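Local coordinates for SusD superfamily protein (Bacteroides vulgatus, PDB 3MYV) that probably binds polysaccharides at the bacterial outer membrane, consistent with its membership of the SusD family, at residues G266-L269 with Q275-F278; M48-S51 with C57-C60; L299-Y304 with T308-Y313. All coordinates share one frame; numbering follows the deposited sequence.

Contact 1 of 3, residues G266-L269 with Q275-F278; sequences GYLL and QKGF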
ATOM      1  N   GLY A 266      -5.680  12.633   3.820  1.00 11.82           N
ATOM      2  CA  GLY A 266      -5.620  13.433   5.034  1.00 15.35           C
ATOM      3  C   GLY A 266      -6.872  14.234   5.340  1.00 13.50           C
ATOM      4  O   GLY A 266      -7.278  14.344   6.488  1.00 14.18           O
ATOM      5  N   TYR A 267      -7.510  14.769   4.316  1.00 15.39           N
ATOM      6  CA  TYR A 267      -8.734  15.531   4.504  1.00 13.47           C
ATOM      7  C   TYR A 267      -9.964  14.649   4.574  1.00 14.89           C
ATOM      8  O   TYR A 267     -10.883  14.918   5.351  1.00 12.97           O
ATOM      9  CB  TYR A 267      -8.866  16.586   3.408  1.00 17.66           C
ATOM     10  CG  TYR A 267      -9.812  17.715   3.696  1.00 12.61           C
ATOM     11  CD1 TYR A 267     -11.169  17.612   3.400  1.00 12.91           C
ATOM     12  CD2 TYR A 267      -9.353  18.934   4.196  1.00 10.20           C
ATOM     13  CE1 TYR A 267     -12.047  18.685   3.613  1.00 11.15           C
ATOM     14  CE2 TYR A 267     -10.212  19.980   4.423  1.00  9.49           C
ATOM     15  CZ  TYR A 267     -11.573  19.868   4.126  1.00 14.11           C
ATOM     16  OH  TYR A 267     -12.432  20.961   4.330  1.00 15.34           O
ATOM     17  N   LEU A 268      -9.952  13.544   3.834  1.00 12.87           N
ATOM     18  CA  LEU A 268     -11.085  12.603   3.880  1.00 12.94           C
ATOM     19  C   LEU A 268     -11.247  11.931   5.235  1.00 12.34           C
ATOM     20  O   LEU A 268     -12.368  11.738   5.693  1.00 13.80           O
ATOM     21  CB  LEU A 268     -10.919  11.537   2.807  1.00 12.41           C
ATOM     22  CG  LEU A 268     -10.899  12.013   1.359  1.00 13.94           C
ATOM     23  CD1 LEU A 268     -10.591  10.776   0.481  1.00 22.24           C
ATOM     24  CD2 LEU A 268     -12.210  12.654   0.977  1.00 15.86           C
ATOM     25  N   LEU A 269     -10.143  11.540   5.874  1.00 13.47           N
ATOM     26  CA  LEU A 269     -10.213  10.828   7.161  1.00 12.79           C
ATOM     27  C   LEU A 269     -10.495  11.777   8.336  1.00 14.91           C
ATOM     28  O   LEU A 269     -10.840  11.346   9.426  1.00 15.01           O
ATOM     29  CB  LEU A 269      -8.919  10.070   7.455  1.00 12.61           C
ATOM     30  CG  LEU A 269      -8.661   8.743   6.726  1.00 16.23           C
ATOM     31  CD1 LEU A 269      -7.528   8.021   7.406  1.00 14.66           C
ATOM     32  CD2 LEU A 269      -9.900   7.852   6.695  1.00 14.36           C
ATOM     33  N   GLN A 275     -14.832  13.852   6.763  1.00 11.86           N
ATOM     34  CA  GLN A 275     -15.429  12.923   7.733  1.00 13.35           C
ATOM     35  C   GLN A 275     -15.947  11.638   7.084  1.00 12.75           C
ATOM     36  O   GLN A 275     -17.041  11.187   7.391  1.00 13.22           O
ATOM     37  CB  GLN A 275     -16.544  13.651   8.490  1.00 13.41           C
ATOM     38  CG  GLN A 275     -16.970  13.081   9.850  1.00 16.20           C
ATOM     39  CD  GLN A 275     -18.096  13.900  10.443  1.00 25.18           C
ATOM     40  OE1 GLN A 275     -19.262  13.694  10.121  1.00 30.74           O
ATOM     41  NE2 GLN A 275     -17.745  14.885  11.269  1.00 24.94           N
ATOM     42  N   LYS A 276     -15.121  11.041   6.224  1.00 13.57           N
ATOM     43  CA  LYS A 276     -15.526   9.908   5.411  1.00 13.51           C
ATOM     44  C   LYS A 276     -15.447   8.565   6.101  1.00 14.65           C
ATOM     45  O   LYS A 276     -16.080   7.592   5.648  1.00 12.86           O
ATOM     46  CB  LYS A 276     -14.720   9.816   4.123  1.00 15.00           C
ATOM     47  CG  LYS A 276     -14.850  11.040   3.182  1.00 16.91           C
ATOM     48  CD  LYS A 276     -16.283  11.350   2.744  1.00 17.46           C
ATOM     49  CE  LYS A 276     -16.312  12.240   1.486  1.00 21.39           C
ATOM     50  NZ  LYS A 276     -17.734  12.557   1.093  1.00 18.81           N
ATOM     51  N   GLY A 277     -14.681   8.501   7.179  1.00 13.78           N
ATOM     52  CA  GLY A 277     -14.480   7.223   7.853  1.00 15.40           C
ATOM     53  C   GLY A 277     -13.955   7.369   9.264  1.00 13.74           C
ATOM     54  O   GLY A 277     -13.482   8.432   9.658  1.00 14.01           O
ATOM     55  N   PHE A 278     -14.071   6.262   9.998  1.00 13.83           N
ATOM     56  CA  PHE A 278     -13.658   6.137  11.396  1.00 13.55           C
ATOM     57  C   PHE A 278     -12.843   4.887  11.521  1.00 12.04           C
ATOM     58  O   PHE A 278     -12.886   4.044  10.622  1.00 13.03           O
ATOM     59  CB  PHE A 278     -14.883   6.000  12.295  1.00 15.08           C
ATOM     60  CG  PHE A 278     -15.946   7.008  12.035  1.00 14.82           C
ATOM     61  CD1 PHE A 278     -15.626   8.379  11.974  1.00 15.61           C
ATOM     62  CD2 PHE A 278     -17.269   6.625  11.898  1.00 15.51           C
ATOM     63  CE1 PHE A 278     -16.601   9.310  11.766  1.00 15.50           C
ATOM     64  CE2 PHE A 278     -18.265   7.562  11.693  1.00 18.23           C
ATOM     65  CZ  PHE A 278     -17.933   8.915  11.624  1.00 16.87           C
TER
HETATM   66  O   HOH W   1     -13.627  11.233  10.171  1.00 15.40           O
HETATM   67  O   HOH W   2     -10.783   8.757  10.456  1.00 15.79           O
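Leu-268, on helix 265-268, and Lys-276, just ahead of strand 277-279, lie 5.4 Å apart between their CA atoms and are joined by one backbone hydrogen bond, from Lys-276 N to Leu-268 O at 2.9 Å with an N-H...O angle of 167°. Gln-275 N also approaches Leu-268 O, at 3.4 Å, but its poor angle excludes a second bond. The side-chain contact is aliphatic: Lys-276 CG rests 3.8 Å from Leu-268 CD2, at the branched end of the leucine. With CG anti to the carbonyl carbon, a bend at chi2 (-58°) carries the lysine chain obliquely past this methyl, and CE still lies 4.2 Å from Leu-268 CD2. The ammonium group travels further and bonds to Ser-54 O. One residue along each segment, Leu-269 O and Gly-277 O stand 3.9 Å apart. Both are acceptors, and two waters bridge them, each donating to both oxygens. On the helix side, Tyr-267 touches Leu-325, and its side chain lies about 8 Å from the sodium ion bound by Asn-254, Ser-255, Asp-258, Pro-260 and Leu-325. The loop from helix 265-268 to strand 277-279 is thus closed by one amide-to-carbonyl bond and two bridging waters, with hydrocarbon packing alongside; these polar links use backbone atoms, so they probably depend little on which side chains are present.

Contact 2 of 3, residues M48-S51 with C57-C60; sequences MQSS and CNTC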
HETATM    1  N   MSE A  48     -11.098  -0.123  10.037  1.00 13.58           N
HETATM    2  CA  MSE A  48     -11.699   1.150   9.642  1.00 11.97           C
HETATM    3  C   MSE A  48     -12.997   0.908   8.918  1.00 13.41           C
HETATM    4  O   MSE A  48     -13.178  -0.145   8.307  1.00 14.08           O
HETATM    5  CB  MSE A  48     -10.767   1.940   8.732  1.00  9.13           C
HETATM    6  CG  MSE A  48      -9.430   2.288   9.364  1.00 14.59           C
HETATM    7 SE   MSE A  48      -8.499   3.793   8.572  0.75 11.74          SE
HETATM    8  CE  MSE A  48      -9.503   5.225   9.370  1.00 15.71           C
ATOM      9  N   GLN A  49     -13.902   1.880   9.026  1.00 11.85           N
ATOM     10  CA  GLN A  49     -15.181   1.799   8.363  1.00 12.58           C
ATOM     11  C   GLN A  49     -15.591   3.163   7.838  1.00 13.89           C
ATOM     12  O   GLN A  49     -15.084   4.214   8.270  1.00 12.89           O
ATOM     13  CB  GLN A  49     -16.240   1.243   9.332  1.00 12.40           C
ATOM     14  CG  GLN A  49     -16.539   2.181  10.504  1.00 13.21           C
ATOM     15  CD  GLN A  49     -17.798   1.808  11.228  1.00 18.11           C
ATOM     16  OE1 GLN A  49     -17.800   0.933  12.090  1.00 18.17           O
ATOM     17  NE2 GLN A  49     -18.875   2.492  10.898  1.00 17.09           N
ATOM     18  N   SER A  50     -16.533   3.146   6.912  1.00 14.26           N
ATOM     19  CA  SER A  50     -17.169   4.360   6.435  1.00 14.53           C
ATOM     20  C   SER A  50     -18.082   5.018   7.475  1.00 13.99           C
ATOM     21  O   SER A  50     -18.635   4.372   8.361  1.00 14.99           O
ATOM     22  CB  SER A  50     -18.021   4.025   5.181  1.00 15.76           C
ATOM     23  OG  SER A  50     -18.578   5.185   4.610  1.00 24.40           O
ATOM     24  N   SER A  51     -18.231   6.331   7.353  1.00 16.00           N
ATOM     25  CA  SER A  51     -19.316   7.036   7.994  1.00 15.21           C
ATOM     26  C   SER A  51     -20.516   6.930   7.047  1.00 17.44           C
ATOM     27  O   SER A  51     -20.460   6.200   6.050  1.00 17.04           O
ATOM     28  CB  SER A  51     -18.950   8.497   8.187  1.00 15.95           C
ATOM     29  OG  SER A  51     -18.738   9.112   6.933  1.00 13.58           O
ATOM     30  N   CYS A  57     -14.565   5.920   0.224  1.00 13.30           N
ATOM     31  CA  CYS A  57     -14.519   5.168   1.479  1.00 14.00           C
ATOM     32  C   CYS A  57     -15.783   4.306   1.608  1.00 15.78           C
ATOM     33  O   CYS A  57     -15.714   3.134   1.980  1.00 12.34           O
ATOM     34  CB  CYS A  57     -14.379   6.098   2.693  1.00 16.32           C
ATOM     35  SG  CYS A  57     -12.696   6.811   2.875  1.00 16.53           S
ATOM     36  N   ASN A  58     -16.928   4.900   1.288  1.00 14.25           N
ATOM     37  CA  ASN A  58     -18.211   4.241   1.455  1.00 14.62           C
ATOM     38  C   ASN A  58     -18.386   3.034   0.499  1.00 12.90           C
ATOM     39  O   ASN A  58     -18.725   1.943   0.938  1.00 14.65           O
ATOM     40  CB  ASN A  58     -19.329   5.252   1.307  1.00 15.77           C
ATOM     41  CG  ASN A  58     -20.677   4.664   1.624  1.00 20.12           C
ATOM     42  OD1 ASN A  58     -21.304   4.071   0.775  1.00 23.35           O
ATOM     43  ND2 ASN A  58     -21.119   4.827   2.846  1.00 26.49           N
ATOM     44  N   THR A  59     -18.119   3.247  -0.788  1.00 13.48           N
ATOM     45  CA  THR A  59     -18.277   2.206  -1.794  1.00 11.50           C
ATOM     46  C   THR A  59     -17.248   1.096  -1.549  1.00 11.48           C
ATOM     47  O   THR A  59     -17.590  -0.056  -1.642  1.00 13.59           O
ATOM     48  CB  THR A  59     -18.202   2.779  -3.222  1.00 11.78           C
ATOM     49  OG1 THR A  59     -16.926   3.408  -3.451  1.00 11.02           O
ATOM     50  CG2 THR A  59     -19.377   3.816  -3.455  1.00 13.67           C
ATOM     51  N   CYS A  60     -16.012   1.436  -1.164  1.00 12.59           N
ATOM     52  CA  CYS A  60     -15.062   0.366  -0.761  1.00 10.18           C
ATOM     53  C   CYS A  60     -15.560  -0.424   0.459  1.00 12.73           C
ATOM     54  O   CYS A  60     -15.579  -1.664   0.462  1.00 14.63           O
ATOM     55  CB  CYS A  60     -13.659   0.928  -0.507  1.00 10.19           C
ATOM     56  SG  CYS A  60     -12.805   1.450  -2.027  1.00 15.36           S
TER
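Ser-50 of the short strand 48-50 and Asn-58 of helix 56-61 meet in a strand-loop-helix connection, where the chain leaves a two-stranded antiparallel sheet and turns back into a helix. Their CA atoms are 5.1 Å apart, and the contact centres on one hydroxyl. Asn-58 ND2 donates to Ser-50 OG at 3.1 Å; the N-H...O angle of 141° shows a bent bond, and the oxygen sits 24° out of the amide plane. Ser-50 OG in turn donates to Ser-51 O at 2.6 Å, so the hydroxyl accepts from the helix and donates a hydrogen bond within its own segment. A first torsion of -175° places OG opposite the backbone N, projecting it at the helix and close enough to pack 3.3 Å from Asn-58 CA. Behind it, Ser-50 CB fills in against the same helix backbone, 3.7 Å from Asn-58 CA and 4.0 Å from Cys-57 O. The serine thus lies against the first turn of helix 56-61, and Asn-58, its CG likewise anti to N (chi1 -173°), brings its amide round to the hydroxyl. Elsewhere, Cys-57 packs on Met-43 of helix 36-43, and Ser-51 OG bonds to Gln-275 O and Glu-53 N. The contact is structural packing: the strand is joined to the following helix through one serine hydroxyl. Beyond that hydroxyl, Asn-58 ND2 also stands 3.5 Å from Ser-51 O, a close approach and not a hydrogen bond.

Contact 3 of 3, residues L299-Y304 with T308-Y313; sequences LEENKY and TVWWLY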
ATOM      1  N   LEU A 299      -5.866   8.176  18.032  1.00 14.73           N
ATOM      2  CA  LEU A 299      -7.320   8.115  17.939  1.00 16.21           C
ATOM      3  C   LEU A 299      -7.947   9.311  18.605  1.00 16.92           C
ATOM      4  O   LEU A 299      -7.497   9.723  19.663  1.00 16.92           O
ATOM      5  CB  LEU A 299      -7.847   6.849  18.603  1.00 15.63           C
ATOM      6  CG  LEU A 299      -7.377   5.517  18.038  1.00 17.94           C
ATOM      7  CD1 LEU A 299      -8.050   4.337  18.799  1.00 18.28           C
ATOM      8  CD2 LEU A 299      -7.636   5.459  16.530  1.00 13.49           C
ATOM      9  N   GLU A 300      -9.031   9.810  18.017  1.00 15.82           N
ATOM     10  CA  GLU A 300      -9.747  10.955  18.549  1.00 15.85           C
ATOM     11  C   GLU A 300     -11.215  10.618  18.716  1.00 17.29           C
ATOM     12  O   GLU A 300     -11.863  10.157  17.777  1.00 16.07           O
ATOM     13  CB  GLU A 300      -9.629  12.119  17.588  1.00 15.22           C
ATOM     14  CG  GLU A 300      -8.247  12.742  17.606  1.00 17.79           C
ATOM     15  CD  GLU A 300      -7.938  13.459  18.913  1.00 22.89           C
ATOM     16  OE1 GLU A 300      -8.902  13.897  19.589  1.00 22.93           O
ATOM     17  OE2 GLU A 300      -6.731  13.556  19.267  1.00 17.79           O
ATOM     18  N   GLU A 301     -11.720  10.850  19.920  1.00 16.01           N
ATOM     19  CA  GLU A 301     -13.089  10.481  20.254  1.00 14.93           C
ATOM     20  C   GLU A 301     -14.063  11.578  19.813  1.00 14.67           C
ATOM     21  O   GLU A 301     -13.796  12.758  19.979  1.00 16.60           O
ATOM     22  CB  GLU A 301     -13.230  10.273  21.759  1.00 17.01           C
ATOM     23  CG  GLU A 301     -14.544   9.691  22.191  1.00 17.51           C
ATOM     24  CD  GLU A 301     -14.781   9.774  23.698  1.00 26.99           C
ATOM     25  OE1 GLU A 301     -13.902   9.348  24.477  1.00 27.56           O
ATOM     26  OE2 GLU A 301     -15.859  10.251  24.095  1.00 32.73           O
ATOM     27  N   ASN A 302     -15.215  11.175  19.299  1.00 18.53           N
ATOM     28  CA  ASN A 302     -16.303  12.112  19.071  1.00 17.25           C
ATOM     29  C   ASN A 302     -17.629  11.356  19.070  1.00 17.33           C
ATOM     30  O   ASN A 302     -17.696  10.218  19.572  1.00 16.43           O
ATOM     31  CB  ASN A 302     -16.070  12.901  17.776  1.00 17.17           C
ATOM     32  CG  ASN A 302     -16.597  14.304  17.858  1.00 22.14           C
ATOM     33  OD1 ASN A 302     -17.775  14.513  18.142  1.00 17.43           O
ATOM     34  ND2 ASN A 302     -15.718  15.289  17.633  1.00 15.42           N
ATOM     35  N   LYS A 303     -18.678  11.981  18.530  1.00 17.79           N
ATOM     36  CA  LYS A 303     -20.035  11.481  18.673  1.00 17.50           C
ATOM     37  C   LYS A 303     -20.678  11.543  17.302  1.00 19.25           C
ATOM     38  O   LYS A 303     -20.687  12.591  16.653  1.00 17.94           O
ATOM     39  CB  LYS A 303     -20.827  12.334  19.642  1.00 17.09           C
ATOM     40  CG  LYS A 303     -20.385  12.286  21.099  1.00 19.61           C
ATOM     41  CD  LYS A 303     -20.814  10.994  21.761  1.00 27.10           C
ATOM     42  CE  LYS A 303     -20.321  10.888  23.171  1.00 32.24           C
ATOM     43  NZ  LYS A 303     -20.893   9.661  23.801  1.00 32.20           N
ATOM     44  N   TYR A 304     -21.256  10.422  16.902  1.00 17.19           N
ATOM     45  CA  TYR A 304     -21.867  10.283  15.607  1.00 17.54           C
ATOM     46  C   TYR A 304     -23.045   9.326  15.701  1.00 16.61           C
ATOM     47  O   TYR A 304     -22.911   8.242  16.291  1.00 17.70           O
ATOM     48  CB  TYR A 304     -20.811   9.722  14.653  1.00 18.03           C
ATOM     49  CG  TYR A 304     -21.163   9.846  13.207  1.00 20.58           C
ATOM     50  CD1 TYR A 304     -20.934  11.028  12.505  1.00 20.99           C
ATOM     51  CD2 TYR A 304     -21.680   8.768  12.524  1.00 22.89           C
ATOM     52  CE1 TYR A 304     -21.250  11.120  11.150  1.00 22.52           C
ATOM     53  CE2 TYR A 304     -21.981   8.849  11.184  1.00 24.48           C
ATOM     54  CZ  TYR A 304     -21.772  10.016  10.505  1.00 21.91           C
ATOM     55  OH  TYR A 304     -22.073  10.032   9.166  1.00 34.22           O
ATOM     56  N   THR A 308     -20.651   7.033  20.732  1.00 16.10           N
ATOM     57  CA  THR A 308     -19.242   7.369  20.691  1.00 15.58           C
ATOM     58  C   THR A 308     -18.583   6.643  19.527  1.00 16.42           C
ATOM     59  O   THR A 308     -18.784   5.426  19.325  1.00 14.65           O
ATOM     60  CB  THR A 308     -18.552   7.003  21.995  1.00 17.28           C
ATOM     61  OG1 THR A 308     -19.234   7.656  23.049  1.00 20.93           O
ATOM     62  CG2 THR A 308     -17.079   7.427  21.995  1.00 17.55           C
ATOM     63  N   VAL A 309     -17.805   7.392  18.765  1.00 14.43           N
ATOM     64  CA  VAL A 309     -16.958   6.804  17.725  1.00 15.26           C
ATOM     65  C   VAL A 309     -15.554   7.383  17.851  1.00 16.31           C
ATOM     66  O   VAL A 309     -15.333   8.364  18.570  1.00 16.22           O
ATOM     67  CB  VAL A 309     -17.485   7.040  16.287  1.00 16.32           C
ATOM     68  CG1 VAL A 309     -18.910   6.479  16.170  1.00 15.64           C
ATOM     69  CG2 VAL A 309     -17.413   8.543  15.893  1.00 14.71           C
ATOM     70  N   TRP A 310     -14.615   6.760  17.153  1.00 15.19           N
ATOM     71  CA  TRP A 310     -13.247   7.242  17.127  1.00 13.65           C
ATOM     72  C   TRP A 310     -12.793   7.376  15.671  1.00 14.48           C
ATOM     73  O   TRP A 310     -13.008   6.474  14.840  1.00 13.34           O
ATOM     74  CB  TRP A 310     -12.318   6.292  17.873  1.00 15.88           C
ATOM     75  CG  TRP A 310     -12.543   6.235  19.359  1.00 15.33           C
ATOM     76  CD1 TRP A 310     -11.863   6.919  20.323  1.00 16.28           C
ATOM     77  CD2 TRP A 310     -13.502   5.423  20.044  1.00 14.82           C
ATOM     78  NE1 TRP A 310     -12.355   6.606  21.565  1.00 18.26           N
ATOM     79  CE2 TRP A 310     -13.355   5.683  21.424  1.00 15.84           C
ATOM     80  CE3 TRP A 310     -14.472   4.507  19.624  1.00 17.40           C
ATOM     81  CZ2 TRP A 310     -14.134   5.061  22.383  1.00 18.36           C
ATOM     82  CZ3 TRP A 310     -15.259   3.891  20.584  1.00 18.34           C
ATOM     83  CH2 TRP A 310     -15.079   4.166  21.951  1.00 17.13           C
ATOM     84  N   TRP A 311     -12.141   8.503  15.382  1.00 13.34           N
ATOM     85  CA  TRP A 311     -11.576   8.730  14.063  1.00 13.54           C
ATOM     86  C   TRP A 311     -10.072   8.691  14.180  1.00 14.15           C
ATOM     87  O   TRP A 311      -9.517   8.786  15.271  1.00 16.52           O
ATOM     88  CB  TRP A 311     -12.085  10.041  13.427  1.00 13.79           C
ATOM     89  CG  TRP A 311     -11.759  11.331  14.084  1.00 11.74           C
ATOM     90  CD1 TRP A 311     -12.442  11.906  15.127  1.00 15.15           C
ATOM     91  CD2 TRP A 311     -10.725  12.267  13.726  1.00 12.70           C
ATOM     92  NE1 TRP A 311     -11.887  13.120  15.439  1.00 13.60           N
ATOM     93  CE2 TRP A 311     -10.839  13.364  14.586  1.00 11.18           C
ATOM     94  CE3 TRP A 311      -9.708  12.270  12.759  1.00 15.95           C
ATOM     95  CZ2 TRP A 311      -9.949  14.459  14.541  1.00 16.46           C
ATOM     96  CZ3 TRP A 311      -8.862  13.351  12.693  1.00 15.45           C
ATOM     97  CH2 TRP A 311      -8.977  14.432  13.577  1.00 12.90           C
ATOM     98  N   LEU A 312      -9.423   8.496  13.045  1.00 13.60           N
ATOM     99  CA  LEU A 312      -8.002   8.241  13.012  1.00 12.53           C
ATOM    100  C   LEU A 312      -7.294   9.538  12.636  1.00 13.71           C
ATOM    101  O   LEU A 312      -7.424  10.036  11.523  1.00 14.84           O
ATOM    102  CB  LEU A 312      -7.627   7.170  11.993  1.00 14.08           C
ATOM    103  CG  LEU A 312      -6.129   6.839  11.931  1.00 11.93           C
ATOM    104  CD1 LEU A 312      -5.659   6.226  13.252  1.00 10.94           C
ATOM    105  CD2 LEU A 312      -5.843   5.892  10.716  1.00 13.26           C
ATOM    106  N   TYR A 313      -6.512  10.039  13.570  1.00 15.62           N
ATOM    107  CA  TYR A 313      -5.761  11.235  13.364  1.00 13.50           C
ATOM    108  C   TYR A 313      -4.276  10.898  13.166  1.00 15.94           C
ATOM    109  O   TYR A 313      -3.380  11.282  13.932  1.00 12.66           O
ATOM    110  CB  TYR A 313      -6.028  12.182  14.525  1.00 14.09           C
ATOM    111  CG  TYR A 313      -5.546  13.588  14.302  1.00 14.34           C
ATOM    112  CD1 TYR A 313      -5.484  14.143  13.013  1.00 14.73           C
ATOM    113  CD2 TYR A 313      -5.195  14.389  15.375  1.00 20.19           C
ATOM    114  CE1 TYR A 313      -5.087  15.434  12.818  1.00 17.09           C
ATOM    115  CE2 TYR A 313      -4.760  15.715  15.176  1.00 16.63           C
ATOM    116  CZ  TYR A 313      -4.709  16.209  13.898  1.00 21.70           C
ATOM    117  OH  TYR A 313      -4.308  17.510  13.693  1.00 20.99           O
TER
HETATM  118  O   HOH W   3     -11.684   7.783  24.125  1.00 29.96           O
HETATM  119  O   HOH W   4     -12.724  15.159  17.329  1.00 15.77           O
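Trp-311 lies beside Glu-300 in a hydrogen-bonded pair of the antiparallel beta hairpin 299-304/307-312, with Trp-311 N to Glu-300 O at 2.9 Å and Glu-300 N to Trp-311 O at 3.0 Å. From Trp-311 CB, a first torsion of 63° sets CG between the backbone N and the carbonyl carbon, swinging the indole over to the partner strand. Its CD1 comes 3.2 Å from Glu-300 O. Glu-300 CB sits over the five-membered ring, 3.6 Å from its centroid and 24° off the normal, a CH-pi contact. At the ring edge, NE1 donates in plane to water 4, which also accepts from Asn-302 ND2. Next, Trp-311 CE2 lies 3.5 Å from Glu-300 CB, and further out Trp-311 CZ2 is 3.9 Å from Glu-300 CG. A leucine in this place would probably leave Glu-300 CB without its aromatic face and water 4 without the indole donor. On the opposite face of the hairpin, Trp-310 NE1 and Glu-301 OE1 share water 3, while Lys-303 NZ bonds to Thr-308 OG1 at 2.7 Å. The Trp-311 ring meets Trp-271, whereas Leu-299 and Trp-310, from the other face, pack on helix 281-288 and, with Leu-312, on Val-279 of strand 277-279.

Along the chain the contacts come in series: contact 2, then contact 1, then contact 3. Contacts 1 and 2 have centres about 9 Å apart and share one sheet, strands 48-50 and 277-279 being antiparallel neighbours; Phe-278 N lies 2.9 Å from Gln-49 O, a probable hydrogen bond. The hairpin of contact 3 is centred about 11 Å from contact 1 and 15 Å from contact 2. Phe-278 and Tyr-304 meet edge to face, and Tyr-304 OH reaches Glu-52 N in the loop that follows strand 48-50. An early chain region is thereby tied to later ones, bringing two separate two-stranded sheets together in a chain with far more helix than strand.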